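Local coordinates for PUM-HD domain-containing protein (Caenorhabditis elegans, PDB 7CGF), which binds RNA through the Pumilio homology domain of PUF-8, probably recognising sequence elements in the 3' untranslated regions of target messenger RNAs, at residues H144-C149 with V171-D176; C149-N154 with I185-V190; V158-I163 with V198-E203. The protein carries 2 engineered substitutions. One frame throughout, in Å; residues are numbered along the deposited sequence.

Contact 1 of 3, residues H144-C149 with V171-D176; sequences HVIHRC and VQFIVD
Ile146, in the first turn of helix 146-150, and Ile174, in the first turn of helix 172-178, bring the two backbones nearest each other, with 7.1 Å between their CA atoms. Packing between helices within one predicted Pumilio repeat is illustrated here by a small contact: one side chain from one helix meets two from the other, with no hydrogen bond across. Ile146 carries its side of the contact alone. With CG1 anti to the backbone N (chi1 -179°), its longer branch is directed across the gap, and CG1 comes to 4.0 Å from CE2 of Phe173, approaching the ring obliquely. One carbon further out, CD1 of Ile146 lies 3.9 Å from CG1 of Ile174, the two side chains meeting at about a right angle. Phe173 does not aim its CB straight at the partner helix; a chi1 of 79° swings the ring round so that its CE2 side reaches Ile146. CG1 of Ile174 also covers one face of this ring, 3.6 Å above its plane and shifted toward the rim, so the two neighbours also pack on each other. All three side chains are buried. Away from the interface, Gln172 NE2 donates to Asp176 OD1 at 2.8 Å, a bond along helix 172-178, one turn apart, while Gln172 OE1 accepts from Gln209. The apolar cluster is extended by helix 155-165, the connection between the two: Val159 packs on both Ile146 and Ile174, and Ile163 adds to the side of Ile174.

Contact 2 of 3, residues C149-N154 with I185-V190; sequences CMKDQN and IYEMSV. With nucleotides of chain B.
Met150 and Lys151 meet Met188 and Glu187 at a junction between two consecutive predicted Pumilio repeats of the curved, all-helical PUM-HD array, an example of a repeat interface that combines a buried methionine pair with a salt bridge beside it. Within the pair the methionine methyls touch, Met150 CE and Met188 CE lying only 3.5 Å apart, tighter than an ordinary carbon contact. The two chains cross at about a right angle; that of Met188 bends at chi2 (-65°), which brings SD and CE back over Met150 and the aliphatic part of Lys151. CG of Lys151 rests 3.5 Å from the Met188 sulfur. Beyond this point the lysine chain bends at chi3 and delivers NZ to Glu187 OE1, 2.6 Å away, in a salt bridge that uses the anti lone pair of the carboxylate oxygen. The same OE1 accepts from His147 NE2, and this second donor should help to fix the extended glutamate. Further out, Leu178 of helix 172-178 packs against both methionines. On the other side of Lys151 the chain turns toward the RNA: Asp152 OD2 caps the start of the next helix, receiving Asn154 N at 2.9 Å and also Gly155 N. Between these residues, Gln153 extends its side chain to the RNA backbone, where its NE2 donates to phosphate oxygen OP1 of A6 of chain B at 2.6 Å.

Contact 3 of 3, residues V158-I163 with V198-E203; sequences VVQKAI and VQRCLE. With nucleotides of chain B.
The RNA-reading surface of a PUF protein is built from parallel helices, one from each repeat, and helices 155-165 and 194-204 are two neighbours in that row, their short segments 1° from parallel with axes 9.3 Å apart. At the RNA side, Gln160 and Arg200 join through one oxygen. Gln160 OE1 takes a hydrogen bond from Arg200 NH1 at 2.8 Å, a weak one from Arg200 NE, and another from N2 of G5 of chain B, also at 2.8 Å. It lies at the guanidinium edge, near its plane, although the amide and guanidinium planes are turned 47° apart. Bends at chi2 and chi3 fold the arginine chain back toward Gln160. The remaining terminal nitrogen, Arg200 NH2, forms a salt bridge with Glu203 OE1 one turn later, so the guanidinium is held from two sides. Next to it, Gln199 NE2 donates to N1 of A4 of chain B at 2.9 Å, with an N-H...N angle of 165°, a bond on the Watson-Crick side of the adenine. Deeper between the helices, Ile163 packs on the Arg200 backbone and the aliphatic start of its side chain, its CG2 3.4 Å from Arg200 O and 4.0 Å from Arg200 CG. Val197 of the second helix also touches Ile163. Helix 119-129 packs on Val158 of the first helix and helix 230-240 on Val198 of the second, and Leu178 of helix 172-178 lies against Val198 and Cys201.

Overall arrangement
From the N terminus, helix 146-150 comes first and serves two contacts. Contact 1 closes a loop of 21 residues, which contains helix 155-165, within one predicted Pumilio repeat. Contacts 2 and 3 close longer loops of 30 and 34 residues and reach into the following predicted repeat. No loop nests within another: the segments of every pair alternate along the chain, so all three contacts cross. Their centres lie about 11 Å apart in each pairing, and they touch directly. His147 packs on Met188 between contacts 1 and 2, Val171 meets Ala162 between contacts 1 and 3, and Val198 packs against Ile185 between contacts 2 and 3, tying the RNA-facing helices to those behind them.

Contact 1 of 3, residues H144-C149 with V171-D176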
loop_
_atom_site.group_PDB
_atom_site.type_symbol
_atom_site.label_atom_id
_atom_site.label_comp_id
_atom_site.label_asym_id
_atom_site.label_seq_id
_atom_site.Cartn_x
_atom_site.Cartn_y
_atom_site.Cartn_z
ATOM N N HIS A 144 1.600 19.810 8.157
ATOM C CA HIS A 144 2.600 20.796 7.767
ATOM C C HIS A 144 3.553 20.297 6.695
ATOM O O HIS A 144 4.230 21.121 6.066
ATOM C CB HIS A 144 3.402 21.237 8.993
ATOM C CG HIS A 144 2.553 21.812 10.073
ATOM N ND1 HIS A 144 2.633 21.404 11.387
ATOM C CD2 HIS A 144 1.580 22.750 10.027
ATOM C CE1 HIS A 144 1.757 22.079 12.108
ATOM N NE2 HIS A 144 1.099 22.895 11.305
ATOM N N VAL A 145 3.641 18.982 6.486
ATOM C CA VAL A 145 4.606 18.413 5.552
ATOM C C VAL A 145 3.963 17.381 4.629
ATOM O O VAL A 145 4.668 16.551 4.054
ATOM C CB VAL A 145 5.800 17.782 6.306
ATOM C CG1 VAL A 145 6.649 18.858 6.984
ATOM C CG2 VAL A 145 5.303 16.790 7.370
ATOM N N ILE A 146 2.645 17.468 4.409
ATOM C CA ILE A 146 1.920 16.339 3.814
ATOM C C ILE A 146 2.328 16.063 2.354
ATOM O O ILE A 146 2.460 14.896 1.967
ATOM C CB ILE A 146 0.399 16.538 3.985
ATOM C CG1 ILE A 146 -0.396 15.369 3.390
ATOM C CG2 ILE A 146 -0.055 17.877 3.405
ATOM C CD1 ILE A 146 -0.058 13.984 3.962
ATOM N N HIS A 147 2.545 17.094 1.514
ATOM C CA HIS A 147 2.891 16.791 0.118
ATOM C C HIS A 147 4.214 16.038 0.025
ATOM O O HIS A 147 4.311 15.014 -0.661
ATOM C CB HIS A 147 2.943 18.055 -0.752
ATOM C CG HIS A 147 3.235 17.775 -2.209
ATOM N ND1 HIS A 147 2.329 18.034 -3.218
ATOM C CD2 HIS A 147 4.332 17.257 -2.818
ATOM C CE1 HIS A 147 2.855 17.690 -4.383
ATOM N NE2 HIS A 147 4.069 17.213 -4.169
ATOM N N ARG A 148 5.248 16.517 0.733
ATOM C CA ARG A 148 6.532 15.833 0.677
ATOM C C ARG A 148 6.448 14.476 1.356
ATOM O O ARG A 148 7.075 13.506 0.911
ATOM C CB ARG A 148 7.608 16.717 1.318
ATOM C CG ARG A 148 9.033 16.194 1.161
ATOM C CD ARG A 148 10.078 17.217 1.618
ATOM N NE ARG A 148 9.720 17.850 2.889
ATOM C CZ ARG A 148 10.258 17.537 4.065
ATOM N NH1 ARG A 148 11.195 16.606 4.145
ATOM N NH2 ARG A 148 9.865 18.164 5.164
ATOM N N CYS A 149 5.636 14.390 2.408
ATOM C CA CYS A 149 5.462 13.129 3.120
ATOM C C CYS A 149 4.934 12.039 2.190
ATOM O O CYS A 149 5.382 10.889 2.243
ATOM C CB CYS A 149 4.506 13.367 4.288
ATOM S SG CYS A 149 4.813 12.400 5.748
ATOM N N VAL A 171 -9.025 12.628 7.418
ATOM C CA VAL A 171 -7.960 12.633 6.417
ATOM C C VAL A 171 -8.350 13.446 5.198
ATOM O O VAL A 171 -7.709 13.331 4.150
ATOM C CB VAL A 171 -7.537 11.210 6.011
ATOM C CG1 VAL A 171 -6.969 10.469 7.222
ATOM C CG2 VAL A 171 -8.706 10.439 5.393
ATOM N N GLN A 172 -9.416 14.249 5.296
ATOM C CA GLN A 172 -9.759 15.141 4.192
ATOM C C GLN A 172 -8.567 15.995 3.764
ATOM O O GLN A 172 -8.394 16.250 2.568
ATOM C CB GLN A 172 -10.942 16.032 4.586
ATOM C CG GLN A 172 -11.459 16.879 3.432
ATOM C CD GLN A 172 -12.008 16.051 2.302
ATOM O OE1 GLN A 172 -12.791 15.121 2.506
ATOM N NE2 GLN A 172 -11.602 16.384 1.085
ATOM N N PHE A 173 -7.711 16.403 4.710
ATOM C CA PHE A 173 -6.565 17.230 4.344
ATOM C C PHE A 173 -5.600 16.484 3.436
ATOM O O PHE A 173 -4.876 17.115 2.653
ATOM C CB PHE A 173 -5.848 17.759 5.594
ATOM C CG PHE A 173 -4.932 16.762 6.265
ATOM C CD1 PHE A 173 -5.426 15.868 7.211
ATOM C CD2 PHE A 173 -3.581 16.748 5.976
ATOM C CE1 PHE A 173 -4.579 14.956 7.829
ATOM C CE2 PHE A 173 -2.719 15.837 6.600
ATOM C CZ PHE A 173 -3.222 14.949 7.527
ATOM N N ILE A 174 -5.577 15.147 3.518
ATOM C CA ILE A 174 -4.752 14.352 2.608
ATOM C C ILE A 174 -5.391 14.283 1.227
ATOM O O ILE A 174 -4.709 14.405 0.203
ATOM C CB ILE A 174 -4.524 12.937 3.189
ATOM C CG1 ILE A 174 -3.793 13.021 4.530
ATOM C CG2 ILE A 174 -3.806 12.036 2.155
ATOM C CD1 ILE A 174 -3.782 11.682 5.315
ATOM N N VAL A 175 -6.710 14.097 1.179
ATOM C CA VAL A 175 -7.428 14.117 -0.092
ATOM C C VAL A 175 -7.252 15.471 -0.774
ATOM O O VAL A 175 -6.977 15.539 -1.976
ATOM C CB VAL A 175 -8.912 13.774 0.145
ATOM C CG1 VAL A 175 -9.708 13.896 -1.144
ATOM C CG2 VAL A 175 -9.049 12.346 0.707
ATOM N N ASP A 176 -7.380 16.567 -0.016
ATOM C CA ASP A 176 -7.206 17.903 -0.594
ATOM C C ASP A 176 -5.773 18.146 -1.047
ATOM O O ASP A 176 -5.531 19.030 -1.883
ATOM C CB ASP A 176 -7.607 19.001 0.405
ATOM C CG ASP A 176 -9.102 18.985 0.750
ATOM O OD1 ASP A 176 -9.884 18.339 0.028
ATOM O OD2 ASP A 176 -9.488 19.637 1.748
#

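Contact 2 of 3, residues C149-N154 with I185-V190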
loop_
_atom_site.group_PDB
_atom_site.type_symbol
_atom_site.label_atom_id
_atom_site.label_comp_id
_atom_site.label_asym_id
_atom_site.label_seq_id
_atom_site.Cartn_x
_atom_site.Cartn_y
_atom_site.Cartn_z
ATOM N N CYS A 149 5.636 14.390 2.408
ATOM C CA CYS A 149 5.462 13.129 3.120
ATOM C C CYS A 149 4.934 12.039 2.190
ATOM O O CYS A 149 5.382 10.889 2.243
ATOM C CB CYS A 149 4.506 13.367 4.288
ATOM S SG CYS A 149 4.813 12.400 5.748
ATOM N N MET A 150 3.994 12.392 1.310
ATOM C CA MET A 150 3.337 11.389 0.477
ATOM C C MET A 150 4.290 10.728 -0.507
ATOM O O MET A 150 4.077 9.571 -0.890
ATOM C CB MET A 150 2.167 12.039 -0.261
ATOM C CG MET A 150 1.091 12.492 0.692
ATOM S SD MET A 150 -0.121 13.499 -0.201
ATOM C CE MET A 150 -0.196 12.472 -1.604
ATOM N N LYS A 151 5.335 11.430 -0.937
ATOM C CA LYS A 151 6.287 10.894 -1.901
ATOM C C LYS A 151 7.536 10.348 -1.243
ATOM O O LYS A 151 8.499 10.025 -1.941
ATOM C CB LYS A 151 6.680 11.974 -2.909
ATOM C CG LYS A 151 5.521 12.456 -3.722
ATOM C CD LYS A 151 5.951 13.564 -4.650
ATOM C CE LYS A 151 6.732 13.028 -5.826
ATOM N NZ LYS A 151 6.893 14.097 -6.856
ATOM N N ASP A 152 7.568 10.297 0.083
ATOM C CA ASP A 152 8.762 9.872 0.800
ATOM C C ASP A 152 8.660 8.392 1.137
ATOM O O ASP A 152 7.585 7.909 1.509
ATOM C CB ASP A 152 8.954 10.691 2.082
ATOM C CG ASP A 152 10.229 10.322 2.800
ATOM O OD1 ASP A 152 11.328 10.651 2.289
ATOM O OD2 ASP A 152 10.134 9.673 3.864
ATOM N N GLN A 153 9.793 7.683 1.010
ATOM C CA GLN A 153 9.844 6.255 1.302
ATOM C C GLN A 153 9.318 5.962 2.698
ATOM O O GLN A 153 8.640 4.956 2.918
ATOM C CB GLN A 153 11.292 5.760 1.191
ATOM C CG GLN A 153 11.491 4.318 1.536
ATOM C CD GLN A 153 12.968 3.952 1.406
ATOM O OE1 GLN A 153 13.836 4.764 1.728
ATOM N NE2 GLN A 153 13.253 2.766 0.914
ATOM N N ASN A 154 9.647 6.819 3.657
ATOM C CA ASN A 154 9.163 6.640 5.023
ATOM C C ASN A 154 7.830 7.344 5.273
ATOM O O ASN A 154 6.898 6.745 5.838
ATOM C CB ASN A 154 10.242 7.132 5.996
ATOM C CG ASN A 154 11.498 6.304 5.903
ATOM O OD1 ASN A 154 11.434 5.076 5.782
ATOM N ND2 ASN A 154 12.651 6.964 5.944
ATOM N N ILE A 185 -2.424 14.457 -8.766
ATOM C CA ILE A 185 -2.795 13.044 -8.773
ATOM C C ILE A 185 -1.963 12.275 -9.788
ATOM O O ILE A 185 -1.531 11.145 -9.524
ATOM C CB ILE A 185 -4.304 12.881 -9.017
ATOM C CG1 ILE A 185 -5.042 12.908 -7.700
ATOM C CG2 ILE A 185 -4.607 11.592 -9.793
ATOM C CD1 ILE A 185 -4.805 11.678 -6.855
ATOM N N TYR A 186 -1.666 12.888 -10.932
ATOM C CA TYR A 186 -0.773 12.238 -11.883
ATOM C C TYR A 186 0.606 12.026 -11.261
ATOM O O TYR A 186 1.153 10.914 -11.296
ATOM C CB TYR A 186 -0.658 13.064 -13.170
ATOM C CG TYR A 186 0.386 12.466 -14.089
ATOM C CD1 TYR A 186 0.075 11.393 -14.902
ATOM C CD2 TYR A 186 1.697 12.934 -14.080
ATOM C CE1 TYR A 186 1.039 10.821 -15.718
ATOM C CE2 TYR A 186 2.663 12.362 -14.872
ATOM C CZ TYR A 186 2.324 11.309 -15.688
ATOM O OH TYR A 186 3.284 10.748 -16.488
ATOM N N GLU A 187 1.169 13.099 -10.683
ATOM C CA GLU A 187 2.494 13.059 -10.071
ATOM C C GLU A 187 2.565 11.967 -9.016
ATOM O O GLU A 187 3.552 11.219 -8.945
ATOM C CB GLU A 187 2.819 14.434 -9.456
ATOM C CG GLU A 187 3.961 14.456 -8.415
ATOM C CD GLU A 187 4.015 15.712 -7.481
ATOM O OE1 GLU A 187 5.028 15.861 -6.754
ATOM O OE2 GLU A 187 3.078 16.543 -7.445
ATOM N N MET A 188 1.517 11.842 -8.207
ATOM C CA MET A 188 1.526 10.824 -7.155
ATOM C C MET A 188 1.343 9.431 -7.737
ATOM O O MET A 188 1.982 8.465 -7.284
ATOM C CB MET A 188 0.431 11.110 -6.120
ATOM C CG MET A 188 0.619 12.395 -5.317
ATOM S SD MET A 188 2.091 12.272 -4.283
ATOM C CE MET A 188 2.170 13.975 -3.661
ATOM N N SER A 189 0.458 9.297 -8.729
ATOM C CA SER A 189 0.172 7.979 -9.283
ATOM C C SER A 189 1.371 7.367 -9.997
ATOM O O SER A 189 1.432 6.138 -10.120
ATOM C CB SER A 189 -1.000 8.047 -10.258
ATOM O OG SER A 189 -2.185 8.443 -9.584
ATOM N N VAL A 190 2.307 8.176 -10.500
ATOM C CA VAL A 190 3.477 7.623 -11.185
ATOM C C VAL A 190 4.719 7.624 -10.302
ATOM O O VAL A 190 5.823 7.349 -10.791
ATOM C CB VAL A 190 3.731 8.341 -12.518
ATOM C CG1 VAL A 190 2.431 8.343 -13.323
ATOM C CG2 VAL A 190 4.224 9.757 -12.292
ATOM P P A B 6 10.895 0.063 -0.236
ATOM O OP1 A B 6 12.000 1.014 -0.489
ATOM O OP2 A B 6 11.058 -1.400 -0.384
ATOM O "O5'" A B 6 10.388 0.311 1.257
ATOM C "C5'" A B 6 10.916 -0.459 2.328
ATOM C "C4'" A B 6 11.591 0.406 3.366
ATOM O "O4'" A B 6 10.683 1.432 3.822
ATOM C "C3'" A B 6 12.007 -0.331 4.625
ATOM O "O3'" A B 6 13.280 -0.917 4.459
ATOM C "C2'" A B 6 11.976 0.746 5.710
ATOM O "O2'" A B 6 13.208 1.458 5.739
ATOM C "C1'" A B 6 10.874 1.682 5.201
ATOM N N9 A B 6 9.571 1.504 5.882
ATOM C C8 A B 6 8.907 2.476 6.603
ATOM N N7 A B 6 7.751 2.065 7.106
ATOM C C5 A B 6 7.662 0.738 6.686
ATOM C C6 A B 6 6.686 -0.263 6.885
ATOM N N6 A B 6 5.556 -0.065 7.573
ATOM N N1 A B 6 6.893 -1.482 6.346
ATOM C C2 A B 6 8.016 -1.698 5.646
ATOM N N3 A B 6 9.004 -0.845 5.390
ATOM C C4 A B 6 8.770 0.376 5.929
#

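Contact 3 of 3, residues V158-I163 with V198-E203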
loop_
_atom_site.group_PDB
_atom_site.type_symbol
_atom_site.label_atom_id
_atom_site.label_comp_id
_atom_site.label_asym_id
_atom_site.label_seq_id
_atom_site.Cartn_x
_atom_site.Cartn_y
_atom_site.Cartn_z
ATOM N N VAL A 158 3.607 6.421 6.907
ATOM C CA VAL A 158 2.855 7.136 7.934
ATOM C C VAL A 158 1.518 7.599 7.369
ATOM O O VAL A 158 0.475 7.490 8.030
ATOM C CB VAL A 158 3.677 8.323 8.471
ATOM C CG1 VAL A 158 2.871 9.108 9.502
ATOM C CG2 VAL A 158 5.023 7.839 9.044
ATOM N N VAL A 159 1.528 8.143 6.142
ATOM C CA VAL A 159 0.283 8.606 5.516
ATOM C C VAL A 159 -0.645 7.432 5.239
ATOM O O VAL A 159 -1.865 7.527 5.437
ATOM C CB VAL A 159 0.591 9.399 4.233
ATOM C CG1 VAL A 159 -0.713 9.732 3.452
ATOM C CG2 VAL A 159 1.317 10.668 4.578
ATOM N N GLN A 160 -0.102 6.317 4.749
ATOM C CA GLN A 160 -0.968 5.168 4.488
ATOM C C GLN A 160 -1.589 4.646 5.777
ATOM O O GLN A 160 -2.772 4.286 5.798
ATOM C CB GLN A 160 -0.194 4.059 3.792
ATOM C CG GLN A 160 0.088 4.374 2.330
ATOM C CD GLN A 160 1.018 3.348 1.725
ATOM O OE1 GLN A 160 0.625 2.204 1.485
ATOM N NE2 GLN A 160 2.266 3.751 1.484
ATOM N N LYS A 161 -0.805 4.584 6.858
ATOM C CA LYS A 161 -1.362 4.144 8.133
ATOM C C LYS A 161 -2.479 5.072 8.585
ATOM O O LYS A 161 -3.508 4.614 9.098
ATOM C CB LYS A 161 -0.263 4.072 9.200
ATOM C CG LYS A 161 -0.713 3.463 10.535
ATOM C CD LYS A 161 -1.155 2.014 10.362
ATOM C CE LYS A 161 0.000 1.033 10.487
ATOM N NZ LYS A 161 -0.482 -0.381 10.405
ATOM N N ALA A 162 -2.297 6.385 8.404
ATOM C CA ALA A 162 -3.355 7.328 8.765
ATOM C C ALA A 162 -4.641 7.035 7.997
ATOM O O ALA A 162 -5.741 7.034 8.571
ATOM C CB ALA A 162 -2.897 8.760 8.498
ATOM N N ILE A 163 -4.525 6.824 6.683
ATOM C CA ILE A 163 -5.705 6.543 5.864
ATOM C C ILE A 163 -6.362 5.242 6.292
ATOM O O ILE A 163 -7.596 5.115 6.259
ATOM C CB ILE A 163 -5.311 6.528 4.370
ATOM C CG1 ILE A 163 -4.895 7.933 3.932
ATOM C CG2 ILE A 163 -6.462 6.025 3.489
ATOM C CD1 ILE A 163 -4.066 7.947 2.635
ATOM N N VAL A 198 -2.311 6.960 -3.027
ATOM C CA VAL A 198 -3.529 7.045 -3.839
ATOM C C VAL A 198 -4.339 5.762 -3.717
ATOM O O VAL A 198 -5.566 5.796 -3.548
ATOM C CB VAL A 198 -3.186 7.353 -5.304
ATOM C CG1 VAL A 198 -4.477 7.364 -6.178
ATOM C CG2 VAL A 198 -2.430 8.667 -5.432
ATOM N N GLN A 199 -3.670 4.605 -3.787
ATOM C CA GLN A 199 -4.392 3.345 -3.652
ATOM C C GLN A 199 -5.087 3.238 -2.300
ATOM O O GLN A 199 -6.237 2.780 -2.224
ATOM C CB GLN A 199 -3.445 2.169 -3.861
ATOM C CG GLN A 199 -2.998 2.073 -5.304
ATOM C CD GLN A 199 -1.890 1.070 -5.492
ATOM O OE1 GLN A 199 -2.097 -0.132 -5.322
ATOM N NE2 GLN A 199 -0.689 1.560 -5.831
ATOM N N ARG A 200 -4.399 3.627 -1.221
ATOM C CA ARG A 200 -4.996 3.540 0.108
ATOM C C ARG A 200 -6.218 4.448 0.216
ATOM O O ARG A 200 -7.246 4.060 0.791
ATOM C CB ARG A 200 -3.942 3.879 1.169
ATOM C CG ARG A 200 -4.029 3.076 2.465
ATOM C CD ARG A 200 -3.828 1.574 2.269
ATOM N NE ARG A 200 -2.525 1.270 1.684
ATOM C CZ ARG A 200 -2.337 0.678 0.502
ATOM N NH1 ARG A 200 -1.105 0.458 0.049
ATOM N NH2 ARG A 200 -3.364 0.284 -0.226
ATOM N N CYS A 201 -6.139 5.648 -0.370
ATOM C CA CYS A 201 -7.301 6.533 -0.405
ATOM C C CYS A 201 -8.474 5.900 -1.139
ATOM O O CYS A 201 -9.625 6.001 -0.684
ATOM C CB CYS A 201 -6.932 7.858 -1.061
ATOM S SG CYS A 201 -5.942 8.877 0.003
ATOM N N LEU A 202 -8.218 5.251 -2.281
ATOM C CA LEU A 202 -9.308 4.616 -3.026
ATOM C C LEU A 202 -9.945 3.479 -2.237
ATOM O O LEU A 202 -11.150 3.223 -2.385
ATOM C CB LEU A 202 -8.790 4.104 -4.373
ATOM C CG LEU A 202 -8.293 5.196 -5.310
ATOM C CD1 LEU A 202 -7.595 4.549 -6.513
ATOM C CD2 LEU A 202 -9.450 6.082 -5.753
ATOM N N GLU A 203 -9.164 2.809 -1.386
ATOM C CA GLU A 203 -9.665 1.708 -0.566
ATOM C C GLU A 203 -10.503 2.185 0.612
ATOM O O GLU A 203 -11.493 1.534 0.962
ATOM C CB GLU A 203 -8.505 0.876 -0.027
ATOM C CG GLU A 203 -7.839 0.005 -1.055
ATOM C CD GLU A 203 -6.481 -0.466 -0.593
ATOM O OE1 GLU A 203 -6.047 -0.047 0.505
ATOM O OE2 GLU A 203 -5.848 -1.252 -1.332
ATOM P P A B 4 7.687 -6.842 -9.551
ATOM O OP1 A B 4 9.147 -7.035 -9.390
ATOM O OP2 A B 4 6.748 -7.905 -9.130
ATOM O "O5'" A B 4 7.310 -5.511 -8.779
ATOM C "C5'" A B 4 8.233 -4.442 -8.754
ATOM C "C4'" A B 4 7.645 -3.191 -8.165
ATOM O "O4'" A B 4 6.261 -3.039 -8.555
ATOM C "C3'" A B 4 7.582 -3.088 -6.653
ATOM O "O3'" A B 4 8.838 -2.836 -6.050
ATOM C "C2'" A B 4 6.595 -1.947 -6.470
ATOM O "O2'" A B 4 7.237 -0.706 -6.717
ATOM C "C1'" A B 4 5.616 -2.207 -7.618
ATOM N N9 A B 4 4.347 -2.790 -7.148
ATOM C C8 A B 4 3.874 -4.051 -6.872
ATOM N N7 A B 4 2.617 -4.035 -6.446
ATOM C C5 A B 4 2.270 -2.675 -6.430
ATOM C C6 A B 4 1.127 -1.918 -6.101
ATOM N N6 A B 4 -0.040 -2.395 -5.663
ATOM N N1 A B 4 1.204 -0.581 -6.240
ATOM C C2 A B 4 2.308 -0.010 -6.666
ATOM N N3 A B 4 3.447 -0.607 -7.004
ATOM C C4 A B 4 3.342 -1.930 -6.856
ATOM P P G B 5 9.115 -3.271 -4.525
ATOM O OP1 G B 5 10.574 -3.137 -4.310
ATOM O OP2 G B 5 8.448 -4.568 -4.242
ATOM O "O5'" G B 5 8.362 -2.170 -3.650
ATOM C "C5'" G B 5 8.608 -0.782 -3.834
ATOM C "C4'" G B 5 7.969 0.049 -2.745
ATOM O "O4'" G B 5 6.566 -0.287 -2.621
ATOM C "C3'" G B 5 8.525 -0.150 -1.346
ATOM O "O3'" G B 5 9.693 0.616 -1.141
ATOM C "C2'" G B 5 7.364 0.267 -0.449
ATOM O "O2'" G B 5 7.314 1.679 -0.308
ATOM C "C1'" G B 5 6.157 -0.174 -1.275
ATOM N N9 G B 5 5.618 -1.473 -0.843
ATOM C C8 G B 5 6.108 -2.722 -1.137
ATOM N N7 G B 5 5.393 -3.684 -0.620
ATOM C C5 G B 5 4.377 -3.021 0.057
ATOM C C6 G B 5 3.293 -3.532 0.811
ATOM O O6 G B 5 3.002 -4.712 1.054
ATOM N N1 G B 5 2.500 -2.507 1.314
ATOM C C2 G B 5 2.702 -1.161 1.120
ATOM N N2 G B 5 1.801 -0.360 1.709
ATOM N N3 G B 5 3.716 -0.660 0.424
ATOM C C4 G B 5 4.502 -1.650 -0.072
#